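Local coordinates for protein isomerase prhC (Penicillium brasilianum, PDB 5X9J) that acts as an isomerase in the biosynthetic pathway to paraherquonin, a hexacyclic fungal meroterpenoid, at residues W93-G98 with A110-C115. Numbering follows the deposited sequence.
Sequences WIIDEG and AFRAAC
Ile94 meets Phe111 at about a right angle, its CD1 methyl lying over the ring face 4.3 Å from the centroid, a CH-pi contact. With chi1 -60°, CG1 stands anti to the carbonyl carbon, which brings the CG1-CD1 arm over the CD1-CE1 side of that ring. Helix 26-43 touches both side chains through Cys38. On the other face of the sheet, Ala114 CB sits over the six-membered ring of Trp93, 3.7 Å from CZ2, while Ile95 CG2 reaches the same methyl at 3.8 Å. The indole also covers the Ala114 carbonyl, whose O lies 3.4 Å above its plane, offset toward the rim.

Backbone bonds fix the register. Trp93 and Ala114 form a hydrogen-bonded antiparallel pair, with Trp93 N to Ala114 O at 2.9 Å and Ala114 N back to Trp93 O, both nearly straight. Ile94 and Ala113 follow as a non-hydrogen-bonded pair. The next bond, Ile95 N to Arg112 O, is less regular: the donor stands 43° out of the carbonyl plane. Beyond it a water is inserted, donating to Ile95 O and accepting from Arg112 N.

At the polar edge Arg112, its chain bent at chi3, sets one guanidinium face against Ile95 CD1 and gives NH1 to Asp96 OD2 at 2.6 Å. This salt bridge is a single, angled bond on the anti side of the carboxylate, the two planes being 79° apart. A leucine in place of Arg112 would probably leave the Asp96 carboxylate without its charged mate and freer to turn. Nearby, Trp145 of the second subunit packs on Asp96. The whole is an antiparallel pairing interrupted along one side of strand 108-119, with a water bridging the two backbones, before strand 101-103 pairs again with strand 108-119 as an antiparallel hairpin within the curved mixed sheet.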
ATOM      1  N   TRP B  93       4.365 -11.985  -7.732  1.00 27.53           N
ATOM      2  CA  TRP B  93       3.337 -12.130  -8.753  1.00 27.24           C
ATOM      3  C   TRP B  93       2.151 -11.226  -8.440  1.00 29.54           C
ATOM      4  O   TRP B  93       1.857 -10.942  -7.276  1.00 25.16           O
ATOM      5  CB  TRP B  93       2.864 -13.594  -8.877  1.00 27.22           C
ATOM      6  CG  TRP B  93       2.151 -14.130  -7.644  1.00 29.23           C
ATOM      7  CD1 TRP B  93       0.802 -14.236  -7.463  1.00 27.27           C
ATOM      8  CD2 TRP B  93       2.756 -14.651  -6.445  1.00 26.59           C
ATOM      9  NE1 TRP B  93       0.530 -14.773  -6.228  1.00 29.10           N
ATOM     10  CE2 TRP B  93       1.712 -15.043  -5.586  1.00 28.83           C
ATOM     11  CE3 TRP B  93       4.075 -14.823  -6.020  1.00 26.37           C
ATOM     12  CZ2 TRP B  93       1.946 -15.591  -4.320  1.00 29.75           C
ATOM     13  CZ3 TRP B  93       4.305 -15.365  -4.758  1.00 29.64           C
ATOM     14  CH2 TRP B  93       3.246 -15.742  -3.927  1.00 29.21           C
ATOM     15  N   ILE B  94       1.458 -10.801  -9.504  1.00 26.40           N
ATOM     16  CA  ILE B  94       0.276  -9.963  -9.359  1.00 28.52           C
ATOM     17  C   ILE B  94      -0.892 -10.798  -8.855  1.00 29.02           C
ATOM     18  O   ILE B  94      -1.118 -11.931  -9.311  1.00 26.90           O
ATOM     19  CB  ILE B  94      -0.062  -9.281 -10.697  1.00 28.07           C
ATOM     20  CG1 ILE B  94       1.102  -8.416 -11.152  1.00 29.56           C
ATOM     21  CG2 ILE B  94      -1.315  -8.421 -10.565  1.00 29.11           C
ATOM     22  CD1 ILE B  94       0.810  -7.645 -12.422  1.00 30.31           C
ATOM     23  N   ILE B  95      -1.623 -10.250  -7.883  1.00 26.57           N
ATOM     24  CA  ILE B  95      -2.834 -10.859  -7.345  1.00 26.44           C
ATOM     25  C   ILE B  95      -3.995  -9.901  -7.570  1.00 28.11           C
ATOM     26  O   ILE B  95      -3.806  -8.697  -7.793  1.00 25.54           O
ATOM     27  CB  ILE B  95      -2.716 -11.187  -5.841  1.00 28.67           C
ATOM     28  CG1 ILE B  95      -2.460  -9.899  -5.038  1.00 28.36           C
ATOM     29  CG2 ILE B  95      -1.613 -12.227  -5.594  1.00 27.59           C
ATOM     30  CD1 ILE B  95      -2.511 -10.070  -3.501  1.00 26.99           C
ATOM     31  N   ASP B  96      -5.209 -10.449  -7.492  1.00 29.07           N
ATOM     32  CA  ASP B  96      -6.442  -9.662  -7.421  1.00 32.39           C
ATOM     33  C   ASP B  96      -6.484  -8.639  -8.554  1.00 32.74           C
ATOM     34  O   ASP B  96      -6.604  -7.430  -8.342  1.00 30.51           O
ATOM     35  CB  ASP B  96      -6.562  -8.990  -6.042  1.00 28.59           C
ATOM     36  CG  ASP B  96      -7.927  -8.345  -5.807  1.00 37.68           C
ATOM     37  OD1 ASP B  96      -8.904  -8.745  -6.479  1.00 37.25           O
ATOM     38  OD2 ASP B  96      -8.024  -7.434  -4.939  1.00 36.50           O
ATOM     39  N   GLU B  97      -6.343  -9.156  -9.776  1.00 32.30           N
ATOM     40  CA  GLU B  97      -6.078  -8.314 -10.935  1.00 34.24           C
ATOM     41  C   GLU B  97      -7.210  -7.354 -11.239  1.00 36.10           C
ATOM     42  O   GLU B  97      -6.967  -6.318 -11.871  1.00 34.67           O
ATOM     43  CB  GLU B  97      -5.814  -9.178 -12.171  1.00 34.34           C
ATOM     44  CG  GLU B  97      -4.400  -9.676 -12.259  1.00 40.55           C
ATOM     45  CD  GLU B  97      -4.180 -10.612 -13.440  1.00 46.85           C
ATOM     46  OE1 GLU B  97      -4.529 -10.238 -14.586  1.00 48.97           O
ATOM     47  OE2 GLU B  97      -3.658 -11.724 -13.204  1.00 51.22           O
ATOM     48  N   GLY B  98      -8.438  -7.675 -10.827  1.00 31.74           N
ATOM     49  CA  GLY B  98      -9.547  -6.764 -11.041  1.00 33.68           C
ATOM     50  C   GLY B  98      -9.428  -5.445 -10.292  1.00 33.73           C
ATOM     51  O   GLY B  98     -10.150  -4.495 -10.612  1.00 34.71           O
ATOM     52  N   ALA B 110      -1.126   0.932 -11.003  1.00 23.09           N
ATOM     53  CA  ALA B 110      -1.049   0.469  -9.627  1.00 23.68           C
ATOM     54  C   ALA B 110      -1.636  -0.931  -9.579  1.00 26.51           C
ATOM     55  O   ALA B 110      -2.706  -1.170 -10.139  1.00 24.86           O
ATOM     56  CB  ALA B 110      -1.806   1.398  -8.674  1.00 24.66           C
ATOM     57  N   PHE B 111      -0.935  -1.856  -8.925  1.00 23.44           N
ATOM     58  CA  PHE B 111      -1.438  -3.216  -8.858  1.00 24.50           C
ATOM     59  C   PHE B 111      -1.064  -3.844  -7.528  1.00 23.40           C
ATOM     60  O   PHE B 111      -0.072  -3.476  -6.902  1.00 22.79           O
ATOM     61  CB  PHE B 111      -0.910  -4.075 -10.016  1.00 22.10           C
ATOM     62  CG  PHE B 111       0.595  -4.129 -10.109  1.00 23.95           C
ATOM     63  CD1 PHE B 111       1.307  -5.150  -9.495  1.00 23.13           C
ATOM     64  CD2 PHE B 111       1.290  -3.172 -10.836  1.00 23.54           C
ATOM     65  CE1 PHE B 111       2.691  -5.217  -9.609  1.00 24.31           C
ATOM     66  CE2 PHE B 111       2.660  -3.219 -10.940  1.00 23.22           C
ATOM     67  CZ  PHE B 111       3.368  -4.259 -10.335  1.00 25.81           C
ATOM     68  N   ARG B 112      -1.881  -4.796  -7.105  1.00 26.49           N
ATOM     69  CA  ARG B 112      -1.596  -5.596  -5.929  1.00 26.03           C
ATOM     70  C   ARG B 112      -0.717  -6.776  -6.314  1.00 26.75           C
ATOM     71  O   ARG B 112      -0.886  -7.368  -7.384  1.00 25.53           O
ATOM     72  CB  ARG B 112      -2.894  -6.094  -5.302  1.00 24.19           C
ATOM     73  CG  ARG B 112      -3.789  -4.999  -4.748  1.00 27.32           C
ATOM     74  CD  ARG B 112      -5.038  -5.631  -4.144  1.00 29.72           C
ATOM     75  NE  ARG B 112      -4.740  -6.293  -2.875  1.00 29.19           N
ATOM     76  CZ  ARG B 112      -5.632  -6.978  -2.166  1.00 31.46           C
ATOM     77  NH1 ARG B 112      -6.877  -7.113  -2.615  1.00 28.63           N
ATOM     78  NH2 ARG B 112      -5.277  -7.524  -1.012  1.00 30.94           N
ATOM     79  N   ALA B 113       0.233  -7.105  -5.442  1.00 25.34           N
ATOM     80  CA  ALA B 113       1.149  -8.202  -5.698  1.00 26.65           C
ATOM     81  C   ALA B 113       1.380  -8.963  -4.402  1.00 29.52           C
ATOM     82  O   ALA B 113       1.130  -8.459  -3.301  1.00 29.63           O
ATOM     83  CB  ALA B 113       2.480  -7.701  -6.271  1.00 24.52           C
ATOM     84  N   ALA B 114       1.832 -10.200  -4.545  1.00 26.86           N
ATOM     85  CA  ALA B 114       2.252 -11.012  -3.418  1.00 26.65           C
ATOM     86  C   ALA B 114       3.657 -11.518  -3.697  1.00 30.93           C
ATOM     87  O   ALA B 114       4.092 -11.590  -4.847  1.00 31.05           O
ATOM     88  CB  ALA B 114       1.292 -12.188  -3.170  1.00 27.66           C
ATOM     89  N   CYS B 115       4.376 -11.844  -2.631  1.00 26.88           N
ATOM     90  CA  CYS B 115       5.708 -12.400  -2.766  1.00 29.91           C
ATOM     91  C   CYS B 115       5.913 -13.447  -1.686  1.00 31.78           C
ATOM     92  O   CYS B 115       5.209 -13.475  -0.669  1.00 30.23           O
ATOM     93  CB  CYS B 115       6.804 -11.338  -2.679  1.00 26.83           C
ATOM     94  SG  CYS B 115       6.832 -10.480  -1.103  1.00 36.06           S
TER
HETATM   95  O   HOH W   1      -3.875  -6.015  -8.831  1.00 26.58           O